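Long-range contacts in xylose isomerase-like TIM barrel domain-containing protein (PDB 4KW2), which is of unknown function but folds as a xylose isomerase-like TIM barrel and probably acts as an enzyme of that superfamily: residues L221-F226 with L257-K262; T35-L40 with G60-K65; Y132-A137 with P170-C175; T28-N33 with I241-F246. All blocks are in the same frame, centred on the assembly; numbering follows the deposited sequence.

Contact 1: residues L221-F226 with L257-K262; sequences LPVKAF and LEFLQK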
loop_
_atom_site.group_PDB
_atom_site.type_symbol
_atom_site.label_atom_id
_atom_site.label_comp_id
_atom_site.label_asym_id
_atom_site.label_seq_id
_atom_site.Cartn_x
_atom_site.Cartn_y
_atom_site.Cartn_z
ATOM N N LEU A 221 3.300 19.792 16.031
ATOM C CA LEU A 221 3.000 18.359 15.924
ATOM C C LEU A 221 1.786 18.158 15.022
ATOM O O LEU A 221 0.766 18.795 15.241
ATOM C CB LEU A 221 2.701 17.744 17.292
ATOM C CG LEU A 221 3.838 17.239 18.183
ATOM C CD1 LEU A 221 3.236 16.639 19.442
ATOM C CD2 LEU A 221 4.706 16.208 17.481
ATOM N N PRO A 222 1.890 17.279 14.004
ATOM C CA PRO A 222 0.790 17.139 13.048
ATOM C C PRO A 222 -0.557 16.792 13.670
ATOM O O PRO A 222 -1.594 17.244 13.182
ATOM C CB PRO A 222 1.264 16.002 12.132
ATOM C CG PRO A 222 2.744 16.101 12.174
ATOM C CD PRO A 222 3.074 16.510 13.583
ATOM N N VAL A 223 -0.543 15.971 14.717
ATOM C CA VAL A 223 -1.778 15.601 15.401
ATOM C C VAL A 223 -2.395 16.814 16.109
ATOM O O VAL A 223 -3.618 16.920 16.194
ATOM C CB VAL A 223 -1.559 14.442 16.399
ATOM C CG1 VAL A 223 -0.690 14.878 17.576
ATOM C CG2 VAL A 223 -2.893 13.894 16.891
ATOM N N LYS A 224 -1.554 17.719 16.618
ATOM C CA LYS A 224 -2.046 18.944 17.253
ATOM C C LYS A 224 -2.715 19.840 16.213
ATOM O O LYS A 224 -3.795 20.382 16.450
ATOM C CB LYS A 224 -0.914 19.715 17.945
ATOM C CG LYS A 224 -0.542 19.223 19.337
ATOM C CD LYS A 224 0.326 20.256 20.050
ATOM C CE LYS A 224 0.345 20.089 21.564
ATOM N NZ LYS A 224 1.606 19.474 22.068
ATOM N N ALA A 225 -2.068 19.983 15.057
ATOM C CA ALA A 225 -2.612 20.773 13.955
ATOM C C ALA A 225 -3.916 20.181 13.440
ATOM O O ALA A 225 -4.825 20.912 13.057
ATOM C CB ALA A 225 -1.601 20.870 12.830
ATOM N N PHE A 226 -3.996 18.854 13.428
ATOM C CA PHE A 226 -5.184 18.151 12.959
ATOM C C PHE A 226 -6.367 18.429 13.882
ATOM O O PHE A 226 -7.456 18.791 13.437
ATOM C CB PHE A 226 -4.895 16.646 12.896
ATOM C CG PHE A 226 -6.069 15.819 12.479
ATOM C CD1 PHE A 226 -6.577 15.919 11.195
ATOM C CD2 PHE A 226 -6.664 14.938 13.363
ATOM C CE1 PHE A 226 -7.661 15.157 10.800
ATOM C CE2 PHE A 226 -7.749 14.172 12.971
ATOM C CZ PHE A 226 -8.250 14.285 11.689
ATOM N N LEU A 257 -3.751 9.200 20.394
ATOM C CA LEU A 257 -5.092 9.215 20.990
ATOM C C LEU A 257 -5.212 10.276 22.078
ATOM O O LEU A 257 -6.274 10.863 22.263
ATOM C CB LEU A 257 -5.456 7.836 21.545
ATOM C CG LEU A 257 -5.643 6.752 20.480
ATOM C CD1 LEU A 257 -5.949 5.410 21.127
ATOM C CD2 LEU A 257 -6.736 7.137 19.491
ATOM N N GLU A 258 -4.108 10.528 22.775
ATOM C CA GLU A 258 -4.031 11.572 23.801
ATOM C C GLU A 258 -4.572 12.917 23.303
ATOM O O GLU A 258 -5.420 13.528 23.947
ATOM C CB GLU A 258 -2.576 11.720 24.260
ATOM C CG GLU A 258 -2.339 12.729 25.366
ATOM C CD GLU A 258 -0.872 12.847 25.746
ATOM O OE1 GLU A 258 -0.081 11.946 25.393
ATOM O OE2 GLU A 258 -0.508 13.846 26.407
ATOM N N PHE A 259 -4.095 13.363 22.148
ATOM C CA PHE A 259 -4.510 14.656 21.598
ATOM C C PHE A 259 -5.884 14.597 20.930
ATOM O O PHE A 259 -6.642 15.565 20.966
ATOM C CB PHE A 259 -3.472 15.160 20.604
ATOM C CG PHE A 259 -2.124 15.386 21.213
ATOM C CD1 PHE A 259 -1.869 16.534 21.953
ATOM C CD2 PHE A 259 -1.115 14.442 21.070
ATOM C CE1 PHE A 259 -0.627 16.741 22.525
ATOM C CE2 PHE A 259 0.130 14.644 21.636
ATOM C CZ PHE A 259 0.376 15.796 22.365
ATOM N N LEU A 260 -6.195 13.461 20.315
ATOM C CA LEU A 260 -7.482 13.274 19.661
ATOM C C LEU A 260 -8.631 13.249 20.663
ATOM O O LEU A 260 -9.740 13.660 20.337
ATOM C CB LEU A 260 -7.485 11.979 18.857
ATOM C CG LEU A 260 -6.531 11.944 17.669
ATOM C CD1 LEU A 260 -6.406 10.517 17.157
ATOM C CD2 LEU A 260 -7.000 12.881 16.567
ATOM N N GLN A 261 -8.356 12.772 21.874
ATOM C CA GLN A 261 -9.378 12.636 22.914
ATOM C C GLN A 261 -9.408 13.789 23.903
ATOM O O GLN A 261 -10.481 14.289 24.211
ATOM C CB GLN A 261 -9.181 11.333 23.685
ATOM C CG GLN A 261 -9.628 10.112 22.909
ATOM C CD GLN A 261 -9.300 8.824 23.626
ATOM O OE1 GLN A 261 -8.236 8.695 24.233
ATOM N NE2 GLN A 261 -10.213 7.857 23.558
ATOM N N LYS A 262 -8.244 14.198 24.409
ATOM C CA LYS A 262 -8.179 15.212 25.477
ATOM C C LYS A 262 -8.604 16.605 25.025
ATOM O O LYS A 262 -8.937 17.444 25.861
ATOM C CB LYS A 262 -6.789 15.270 26.120
ATOM C CG LYS A 262 -6.484 14.056 26.985
ATOM C CD LYS A 262 -4.992 13.850 27.211
ATOM C CE LYS A 262 -4.453 14.607 28.413
ATOM N NZ LYS A 262 -3.181 13.994 28.895
#
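The F259 ring meets three side chains of 221-226, all obliquely, while the F226 ring takes L260 CD2 at its edge, close to the ring plane, with F226 CD2 3.8 Å from L260 CD2. The tightest approach to F259 is by V223, whose CG1 lies 3.5 Å from F259 CD2. That methyl stands between the backbone N and the carbonyl carbon (chi1 68°), which turns it to the phenyl ring and leaves CG2 to face L260 CG at 4.2 Å. K224 runs alongside the ring, its CE 3.6 Å from F259 CE1, and a bend at chi4 keeps NZ equally near that atom. L221 CD1 reaches the far tip of the ring, 4.2 Å from F259 CZ. Replacing F259 by an alanine would probably open a gap beside V223 and L221 and leave the aliphatic arm of K224 without its support. Here two nearly parallel helices, their axes at 18° and 9.4 Å apart, share an apolar seam. They are the last two helices of the barrel's outer layer, 222-232 and 250-262. Beyond the seam, F226 packs edge-to-face with W181, L257 lies on V24 of strand 23-27, and F56 of a second subunit rests on L221.

Contact 2: residues T35-L40 with G60-K65; sequences TLMETL and GAPFPK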
loop_
_atom_site.group_PDB
_atom_site.type_symbol
_atom_site.label_atom_id
_atom_site.label_comp_id
_atom_site.label_asym_id
_atom_site.label_seq_id
_atom_site.Cartn_x
_atom_site.Cartn_y
_atom_site.Cartn_z
ATOM N N THR A 35 -10.028 -12.176 17.106
ATOM C CA THR A 35 -11.478 -12.229 17.241
ATOM C C THR A 35 -11.987 -10.830 17.600
ATOM O O THR A 35 -11.207 -9.970 18.007
ATOM C CB THR A 35 -11.917 -13.207 18.342
ATOM O OG1 THR A 35 -11.491 -12.717 19.623
ATOM C CG2 THR A 35 -11.353 -14.617 18.095
ATOM N N LEU A 36 -13.291 -10.603 17.461
ATOM C CA LEU A 36 -13.877 -9.322 17.848
ATOM C C LEU A 36 -13.749 -9.069 19.352
ATOM O O LEU A 36 -13.471 -7.943 19.762
ATOM C CB LEU A 36 -15.337 -9.220 17.413
ATOM C CG LEU A 36 -16.061 -7.917 17.787
ATOM C CD1 LEU A 36 -15.389 -6.708 17.165
ATOM C CD2 LEU A 36 -17.523 -7.974 17.385
HETATM N N MSE A 37 -13.934 -10.102 20.172
HETATM C CA MSE A 37 -13.792 -9.947 21.633
HETATM C C MSE A 37 -12.376 -9.534 21.989
HETATM O O MSE A 37 -12.181 -8.636 22.810
HETATM C CB MSE A 37 -14.164 -11.210 22.417
HETATM C CG MSE A 37 -15.610 -11.653 22.201
HETATM SE SE MSE A 37 -16.918 -10.300 22.779
HETATM C CE MSE A 37 -17.380 -9.581 21.007
ATOM N N GLU A 38 -11.378 -10.173 21.376
ATOM C CA GLU A 38 -9.974 -9.760 21.553
ATOM C C GLU A 38 -9.723 -8.334 21.051
ATOM O O GLU A 38 -8.957 -7.579 21.644
ATOM C CB GLU A 38 -9.033 -10.724 20.835
ATOM C CG GLU A 38 -8.953 -12.101 21.475
ATOM C CD GLU A 38 -8.284 -13.154 20.590
ATOM O OE1 GLU A 38 -8.072 -12.913 19.377
ATOM O OE2 GLU A 38 -7.974 -14.244 21.120
ATOM N N THR A 39 -10.371 -7.979 19.948
ATOM C CA THR A 39 -10.283 -6.632 19.400
ATOM C C THR A 39 -10.819 -5.610 20.407
ATOM O O THR A 39 -10.223 -4.541 20.594
ATOM C CB THR A 39 -11.064 -6.532 18.068
ATOM O OG1 THR A 39 -10.463 -7.395 17.098
ATOM C CG2 THR A 39 -11.093 -5.105 17.535
ATOM N N LEU A 40 -11.938 -5.942 21.049
ATOM C CA LEU A 40 -12.530 -5.062 22.061
ATOM C C LEU A 40 -11.647 -4.957 23.304
ATOM O O LEU A 40 -11.592 -3.898 23.928
ATOM C CB LEU A 40 -13.943 -5.514 22.440
ATOM C CG LEU A 40 -15.017 -5.447 21.337
ATOM C CD1 LEU A 40 -16.397 -5.709 21.927
ATOM C CD2 LEU A 40 -15.007 -4.113 20.602
ATOM N N GLY A 60 -15.551 -14.862 18.851
ATOM C CA GLY A 60 -14.737 -15.342 19.966
ATOM C C GLY A 60 -15.566 -15.551 21.224
ATOM O O GLY A 60 -16.711 -15.110 21.298
ATOM N N ALA A 61 -14.991 -16.231 22.212
ATOM C CA ALA A 61 -15.699 -16.517 23.464
ATOM C C ALA A 61 -16.143 -15.202 24.110
ATOM O O ALA A 61 -15.374 -14.243 24.135
ATOM C CB ALA A 61 -14.807 -17.299 24.413
ATOM N N PRO A 62 -17.367 -15.155 24.666
ATOM C CA PRO A 62 -18.294 -16.240 24.994
ATOM C C PRO A 62 -19.085 -16.844 23.839
ATOM O O PRO A 62 -19.814 -17.812 24.051
ATOM C CB PRO A 62 -19.265 -15.566 25.967
ATOM C CG PRO A 62 -19.340 -14.167 25.463
ATOM C CD PRO A 62 -17.951 -13.837 24.985
ATOM N N PHE A 63 -18.962 -16.294 22.635
ATOM C CA PHE A 63 -19.660 -16.872 21.485
ATOM C C PHE A 63 -19.009 -18.184 21.114
ATOM O O PHE A 63 -17.813 -18.365 21.346
ATOM C CB PHE A 63 -19.652 -15.923 20.291
ATOM C CG PHE A 63 -20.379 -14.650 20.555
ATOM C CD1 PHE A 63 -21.747 -14.579 20.372
ATOM C CD2 PHE A 63 -19.706 -13.539 21.037
ATOM C CE1 PHE A 63 -22.429 -13.408 20.630
ATOM C CE2 PHE A 63 -20.380 -12.369 21.306
ATOM C CZ PHE A 63 -21.744 -12.304 21.099
ATOM N N PRO A 64 -19.791 -19.112 20.555
ATOM C CA PRO A 64 -19.204 -20.385 20.162
ATOM C C PRO A 64 -18.294 -20.234 18.951
ATOM O O PRO A 64 -18.405 -19.257 18.201
ATOM C CB PRO A 64 -20.416 -21.268 19.847
ATOM C CG PRO A 64 -21.547 -20.336 19.598
ATOM C CD PRO A 64 -21.243 -19.053 20.311
ATOM N N LYS A 65 -17.395 -21.193 18.784
ATOM C CA LYS A 65 -16.415 -21.166 17.705
ATOM C C LYS A 65 -17.106 -21.203 16.339
ATOM O O LYS A 65 -18.160 -21.823 16.189
ATOM C CB LYS A 65 -15.447 -22.344 17.847
ATOM C CG LYS A 65 -14.158 -22.190 17.067
ATOM C CD LYS A 65 -13.117 -23.187 17.550
ATOM C CE LYS A 65 -11.903 -23.201 16.641
ATOM N NZ LYS A 65 -10.908 -24.220 17.074
#
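M37 reaches from the first turn of helix 36-46 to the loop 60-65, which follows the second strand of the TIM barrel. A capping box closes that helix end: T35 OG1 accepts from E38 N, and E38 OE1 accepts from T35 N from above the carboxylate plane. Along the selenomethionine side chain of M37, CB sits 3.7 Å from A61 O. CG presses closer, 3.2 Å from the same A61 O, and also touches G60 O and P62 CD. Bends at chi2 (-61°) and chi3 then carry the selenium and CE round to F63, where the methyl lies 4.1 Å from CE2 in an oblique approach, the two side chains crossing at about a right angle. The loop keeps its own fold by two features: a cis peptide precedes P62, and F63 N bonds back to G60 O, and that same oxygen lies at the edge of the F63 ring, in its plane. At G60 the backbone angles (phi 91°) call for glycine, and a side chain would in any case collide with T35 OG1; instead T35 CB rests 3.9 Å from G60 CA. E84 of helix 75-86 packs against both M37 and P62. Back in the capped turn, T35 O is gripped twice by T39, whose N and OG1 (2.8 Å from T35 O) arrive from opposite faces of the carbonyl plane.

Contact 3: residues Y132-A137 with P170-C175; sequences YIESLA and PLMGVC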
loop_
_atom_site.group_PDB
_atom_site.type_symbol
_atom_site.label_atom_id
_atom_site.label_comp_id
_atom_site.label_asym_id
_atom_site.label_seq_id
_atom_site.Cartn_x
_atom_site.Cartn_y
_atom_site.Cartn_z
ATOM N N TYR A 132 -33.245 4.163 -1.894
ATOM C CA TYR A 132 -33.628 3.036 -1.052
ATOM C C TYR A 132 -32.928 3.089 0.304
ATOM O O TYR A 132 -33.544 2.845 1.347
ATOM C CB TYR A 132 -33.317 1.710 -1.746
ATOM C CG TYR A 132 -33.874 0.516 -1.005
ATOM C CD1 TYR A 132 -35.251 0.285 -0.953
ATOM C CD2 TYR A 132 -33.035 -0.376 -0.348
ATOM C CE1 TYR A 132 -35.770 -0.802 -0.268
ATOM C CE2 TYR A 132 -33.546 -1.466 0.336
ATOM C CZ TYR A 132 -34.911 -1.674 0.373
ATOM O OH TYR A 132 -35.416 -2.757 1.053
ATOM N N ILE A 133 -31.638 3.408 0.282
ATOM C CA ILE A 133 -30.843 3.520 1.504
ATOM C C ILE A 133 -31.376 4.635 2.411
ATOM O O ILE A 133 -31.411 4.477 3.631
ATOM C CB ILE A 133 -29.346 3.735 1.172
ATOM C CG1 ILE A 133 -28.750 2.433 0.632
ATOM C CG2 ILE A 133 -28.566 4.198 2.398
ATOM C CD1 ILE A 133 -27.409 2.603 -0.043
ATOM N N GLU A 134 -31.796 5.751 1.821
ATOM C CA GLU A 134 -32.362 6.850 2.606
ATOM C C GLU A 134 -33.649 6.419 3.315
ATOM O O GLU A 134 -33.874 6.799 4.466
ATOM C CB GLU A 134 -32.618 8.085 1.735
ATOM C CG GLU A 134 -33.011 9.329 2.529
ATOM C CD GLU A 134 -33.172 10.574 1.666
ATOM O OE1 GLU A 134 -33.189 10.455 0.422
ATOM O OE2 GLU A 134 -33.286 11.680 2.232
ATOM N N SER A 135 -34.478 5.620 2.638
ATOM C CA SER A 135 -35.721 5.120 3.227
ATOM C C SER A 135 -35.435 4.272 4.460
ATOM O O SER A 135 -36.164 4.334 5.454
ATOM C CB SER A 135 -36.505 4.290 2.210
ATOM O OG SER A 135 -36.530 4.928 0.948
ATOM N N LEU A 136 -34.371 3.476 4.384
ATOM C CA LEU A 136 -33.944 2.639 5.505
ATOM C C LEU A 136 -33.389 3.477 6.660
ATOM O O LEU A 136 -33.682 3.201 7.827
ATOM C CB LEU A 136 -32.900 1.614 5.044
ATOM C CG LEU A 136 -33.421 0.495 4.136
ATOM C CD1 LEU A 136 -32.266 -0.245 3.477
ATOM C CD2 LEU A 136 -34.289 -0.475 4.920
ATOM N N ALA A 137 -32.595 4.493 6.331
ATOM C CA ALA A 137 -32.087 5.434 7.327
ATOM C C ALA A 137 -33.234 6.046 8.126
ATOM O O ALA A 137 -33.173 6.105 9.355
ATOM C CB ALA A 137 -31.269 6.529 6.659
ATOM N N PRO A 170 -31.157 14.821 6.774
ATOM C CA PRO A 170 -29.891 15.072 7.473
ATOM C C PRO A 170 -29.172 13.791 7.935
ATOM O O PRO A 170 -27.988 13.839 8.268
ATOM C CB PRO A 170 -30.309 15.920 8.686
ATOM C CG PRO A 170 -31.702 16.374 8.410
ATOM C CD PRO A 170 -32.313 15.336 7.529
ATOM N N LEU A 171 -29.888 12.668 7.962
ATOM C CA LEU A 171 -29.294 11.368 8.259
ATOM C C LEU A 171 -28.281 10.929 7.192
ATOM O O LEU A 171 -27.352 10.180 7.494
ATOM C CB LEU A 171 -30.387 10.301 8.387
ATOM C CG LEU A 171 -31.437 10.503 9.481
ATOM C CD1 LEU A 171 -32.628 9.588 9.238
ATOM C CD2 LEU A 171 -30.836 10.268 10.860
HETATM N N MSE A 172 -28.469 11.389 5.953
HETATM C CA MSE A 172 -27.572 11.037 4.847
HETATM C C MSE A 172 -26.364 11.933 4.858
HETATM O O MSE A 172 -26.459 13.108 4.524
HETATM C CB MSE A 172 -28.299 11.155 3.508
HETATM C CG MSE A 172 -29.514 10.235 3.425
HETATM SE SE MSE A 172 -28.944 8.351 3.354
HETATM C CE MSE A 172 -28.489 8.238 1.439
ATOM N N GLY A 173 -25.215 11.380 5.237
ATOM C CA GLY A 173 -23.976 12.154 5.348
ATOM C C GLY A 173 -22.786 11.517 4.651
ATOM O O GLY A 173 -22.941 10.638 3.794
ATOM N N VAL A 174 -21.593 11.957 5.042
ATOM C CA VAL A 174 -20.353 11.572 4.379
ATOM C C VAL A 174 -19.348 10.948 5.342
ATOM O O VAL A 174 -19.124 11.453 6.441
ATOM C CB VAL A 174 -19.709 12.801 3.706
ATOM C CG1 VAL A 174 -18.389 12.439 3.036
ATOM C CG2 VAL A 174 -20.676 13.396 2.694
ATOM N N CYS A 175 -18.748 9.842 4.910
ATOM C CA CYS A 175 -17.582 9.261 5.572
ATOM C C CYS A 175 -16.353 9.783 4.850
ATOM O O CYS A 175 -16.063 9.369 3.728
ATOM C CB CYS A 175 -17.618 7.734 5.499
ATOM S SG CYS A 175 -16.211 6.909 6.281
#
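M172, a selenomethionine, is the bump of this contact, and the hollow that takes it is formed by I133, E134 and A137 on one side of helix 130-140. Its CG lies against E134 CG, 3.7 Å away. The chain bends at chi2 (-69°) and again at chi3, curling over the helix backbone so that SE settles 3.8 Å from E134 CA and 4.4 Å from A137 CB. The terminal methyl goes on toward I133, M172 CE ending 4.2 Å from I133 CG2. The small side chain of A137 leaves room for a second bump, L171, whose CD1 touches A137 O at 3.5 Å and A137 CB at 4.2 Å. Helix 132-137 and strand 172-175 run across one another at 106°, axes 10.4 Å apart, in the helix-over-strand layering of a TIM barrel; V144 lines the same interface. With its CG anti to the backbone N, chi1 -171°, E134 sets its methylene groups beside M172 while the carboxylate runs on to a salt bridge with R168 and a hydrogen bond from S169 N. No hydrogen bond joins the two segments, so shape and apolar burial hold them together, and the one charge at the border is matched by partners beyond them.

Contact 4: residues T28-N33 with I241-F246; sequences TWTFHN and IEYDDF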
loop_
_atom_site.group_PDB
_atom_site.type_symbol
_atom_site.label_atom_id
_atom_site.label_comp_id
_atom_site.label_asym_id
_atom_site.label_seq_id
_atom_site.Cartn_x
_atom_site.Cartn_y
_atom_site.Cartn_z
ATOM N N THR A 28 -12.377 -1.829 13.797
ATOM C CA THR A 28 -11.987 -3.167 14.249
ATOM C C THR A 28 -11.108 -3.878 13.209
ATOM O O THR A 28 -10.375 -4.802 13.548
ATOM C CB THR A 28 -13.210 -4.032 14.614
ATOM O OG1 THR A 28 -14.091 -4.136 13.492
ATOM C CG2 THR A 28 -13.973 -3.416 15.785
ATOM N N TRP A 29 -11.162 -3.436 11.953
ATOM C CA TRP A 29 -10.252 -3.943 10.915
ATOM C C TRP A 29 -8.781 -3.910 11.357
ATOM O O TRP A 29 -7.983 -4.752 10.952
ATOM C CB TRP A 29 -10.426 -3.163 9.603
ATOM C CG TRP A 29 -9.567 -3.703 8.530
ATOM C CD1 TRP A 29 -8.459 -3.118 8.005
ATOM C CD2 TRP A 29 -9.706 -4.970 7.873
ATOM N NE1 TRP A 29 -7.899 -3.933 7.054
ATOM C CE2 TRP A 29 -8.644 -5.080 6.954
ATOM C CE3 TRP A 29 -10.624 -6.020 7.974
ATOM C CZ2 TRP A 29 -8.477 -6.198 6.128
ATOM C CZ3 TRP A 29 -10.464 -7.127 7.163
ATOM C CH2 TRP A 29 -9.391 -7.212 6.250
ATOM N N THR A 30 -8.440 -2.930 12.184
ATOM C CA THR A 30 -7.119 -2.830 12.802
ATOM C C THR A 30 -6.624 -4.169 13.336
ATOM O O THR A 30 -5.447 -4.507 13.196
ATOM C CB THR A 30 -7.167 -1.813 13.959
ATOM O OG1 THR A 30 -7.516 -0.528 13.433
ATOM C CG2 THR A 30 -5.831 -1.717 14.685
ATOM N N PHE A 31 -7.531 -4.927 13.944
ATOM C CA PHE A 31 -7.190 -6.201 14.577
ATOM C C PHE A 31 -7.948 -7.362 13.937
ATOM O O PHE A 31 -8.421 -8.260 14.638
ATOM C CB PHE A 31 -7.519 -6.131 16.073
ATOM C CG PHE A 31 -6.735 -5.090 16.823
ATOM C CD1 PHE A 31 -5.391 -5.293 17.108
ATOM C CD2 PHE A 31 -7.337 -3.925 17.257
ATOM C CE1 PHE A 31 -4.662 -4.344 17.802
ATOM C CE2 PHE A 31 -6.614 -2.976 17.955
ATOM C CZ PHE A 31 -5.275 -3.186 18.226
ATOM N N HIS A 32 -8.055 -7.354 12.608
ATOM C CA HIS A 32 -8.877 -8.345 11.906
ATOM C C HIS A 32 -8.325 -9.764 12.016
ATOM O O HIS A 32 -9.059 -10.727 11.780
ATOM C CB HIS A 32 -9.097 -7.966 10.440
ATOM C CG HIS A 32 -7.859 -8.004 9.602
ATOM N ND1 HIS A 32 -7.075 -6.892 9.385
ATOM C CD2 HIS A 32 -7.281 -9.014 8.912
ATOM C CE1 HIS A 32 -6.060 -7.217 8.605
ATOM N NE2 HIS A 32 -6.163 -8.498 8.302
ATOM N N ASN A 33 -7.044 -9.885 12.378
ATOM C CA ASN A 33 -6.360 -11.148 12.672
ATOM C C ASN A 33 -6.721 -11.730 14.037
ATOM O O ASN A 33 -6.307 -12.834 14.384
ATOM C CB ASN A 33 -4.830 -10.950 12.604
ATOM C CG ASN A 33 -4.313 -9.894 13.579
ATOM O OD1 ASN A 33 -4.802 -8.765 13.614
ATOM N ND2 ASN A 33 -3.300 -10.254 14.357
ATOM N N ILE A 241 -10.447 5.493 13.788
ATOM C CA ILE A 241 -9.039 5.278 13.500
ATOM C C ILE A 241 -8.705 3.824 13.155
ATOM O O ILE A 241 -9.279 2.873 13.696
ATOM C CB ILE A 241 -8.124 5.773 14.647
ATOM C CG1 ILE A 241 -8.169 4.843 15.861
ATOM C CG2 ILE A 241 -8.507 7.189 15.064
ATOM C CD1 ILE A 241 -6.797 4.472 16.371
ATOM N N GLU A 242 -7.768 3.675 12.231
ATOM C CA GLU A 242 -7.203 2.387 11.881
ATOM C C GLU A 242 -5.695 2.559 11.960
ATOM O O GLU A 242 -5.173 3.647 11.681
ATOM C CB GLU A 242 -7.644 2.001 10.461
ATOM C CG GLU A 242 -7.316 0.574 10.027
ATOM C CD GLU A 242 -5.916 0.398 9.451
ATOM O OE1 GLU A 242 -5.247 1.394 9.087
ATOM O OE2 GLU A 242 -5.483 -0.767 9.363
ATOM N N TYR A 243 -4.994 1.507 12.359
ATOM C CA TYR A 243 -3.545 1.492 12.245
ATOM C C TYR A 243 -3.030 0.096 11.951
ATOM O O TYR A 243 -3.754 -0.887 12.091
ATOM C CB TYR A 243 -2.883 2.087 13.498
ATOM C CG TYR A 243 -2.997 1.290 14.787
ATOM C CD1 TYR A 243 -4.065 1.477 15.655
ATOM C CD2 TYR A 243 -2.003 0.390 15.163
ATOM C CE1 TYR A 243 -4.156 0.780 16.849
ATOM C CE2 TYR A 243 -2.088 -0.317 16.355
ATOM C CZ TYR A 243 -3.166 -0.114 17.195
ATOM O OH TYR A 243 -3.248 -0.796 18.383
ATOM N N ASP A 244 -1.778 0.026 11.521
ATOM C CA ASP A 244 -1.125 -1.246 11.264
ATOM C C ASP A 244 -0.638 -1.810 12.589
ATOM O O ASP A 244 0.364 -1.341 13.130
ATOM C CB ASP A 244 0.047 -1.047 10.301
ATOM C CG ASP A 244 0.586 -2.354 9.755
ATOM O OD1 ASP A 244 0.455 -3.397 10.437
ATOM O OD2 ASP A 244 1.143 -2.334 8.636
ATOM N N ASP A 245 -1.333 -2.822 13.106
ATOM C CA ASP A 245 -1.024 -3.351 14.438
ATOM C C ASP A 245 0.213 -4.235 14.453
ATOM O O ASP A 245 0.634 -4.674 15.514
ATOM C CB ASP A 245 -2.220 -4.096 15.055
ATOM C CG ASP A 245 -2.517 -5.423 14.374
ATOM O OD1 ASP A 245 -2.382 -5.511 13.136
ATOM O OD2 ASP A 245 -2.908 -6.373 15.082
ATOM N N PHE A 246 0.788 -4.498 13.284
ATOM C CA PHE A 246 2.059 -5.203 13.214
ATOM C C PHE A 246 3.247 -4.236 13.221
ATOM O O PHE A 246 4.353 -4.617 13.610
ATOM C CB PHE A 246 2.102 -6.115 11.986
ATOM C CG PHE A 246 1.203 -7.321 12.095
ATOM C CD1 PHE A 246 1.675 -8.508 12.655
ATOM C CD2 PHE A 246 -0.116 -7.274 11.643
ATOM C CE1 PHE A 246 0.854 -9.622 12.758
ATOM C CE2 PHE A 246 -0.943 -8.385 11.746
ATOM C CZ PHE A 246 -0.457 -9.562 12.304
HETATM O O HOH W 1 -3.754 -3.592 11.417
#
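One water oxygen is held by three backbone groups, T30 O at 2.6 Å, Y243 O at 2.8 Å and D245 N, and so bridges the two loops. They follow the first and last strands of the TIM barrel, where the sheet closes on itself, at the end of the strands that carries the active site in this fold. T30 is the wedge between them. With CG2 anti to the backbone N, its methyl lies over one face of the Y243 ring, 3.8 Å from the centroid in a CH-pi contact, and also faces the F31 ring. Its OG1 takes a weak bond from Y243 N and has a firmer partner in Q27 O. F31 meets Y243 obliquely, the planes at 87°, with F31 CZ 3.1 Å from Y243 OH. Further along the same ring, F31 CD1 comes 3.4 Å from D245 OD2, carboxylate and ring standing perpendicular. A serine in place of F31 would probably take the aromatic neighbour from Y243 and remove one wall around the T30 methyl. A third subunit adds A214 against W29 and a salt bridge from its K247 to D244, and a sulfate, probably from the crystallisation liquor, lies near F246. An Asx turn shapes the end of 241-246: D244 OD1 accepts from F246 N at 3.1 Å, on the anti side and tilted from the carboxylate plane.

Going from the N terminus, residues 28-33 open contact 4 straight after the first barrel strand, and contact 2 follows at once, closing the short loop from the first helix to the segment after the second strand. Contact 3 comes next, tying the helix before the fifth strand to the sixth strand. Both lie within the long loop that contact 4 closes when the last strand runs into 241-246. Contact 1 opens before that point and closes after it, so contacts 1 and 4 cross, and they touch where L257 packs on I241. Contacts 2 and 4 also touch, through T39 and L36. Contact 3 stands apart, opposite contacts 1 and 4 across the barrel.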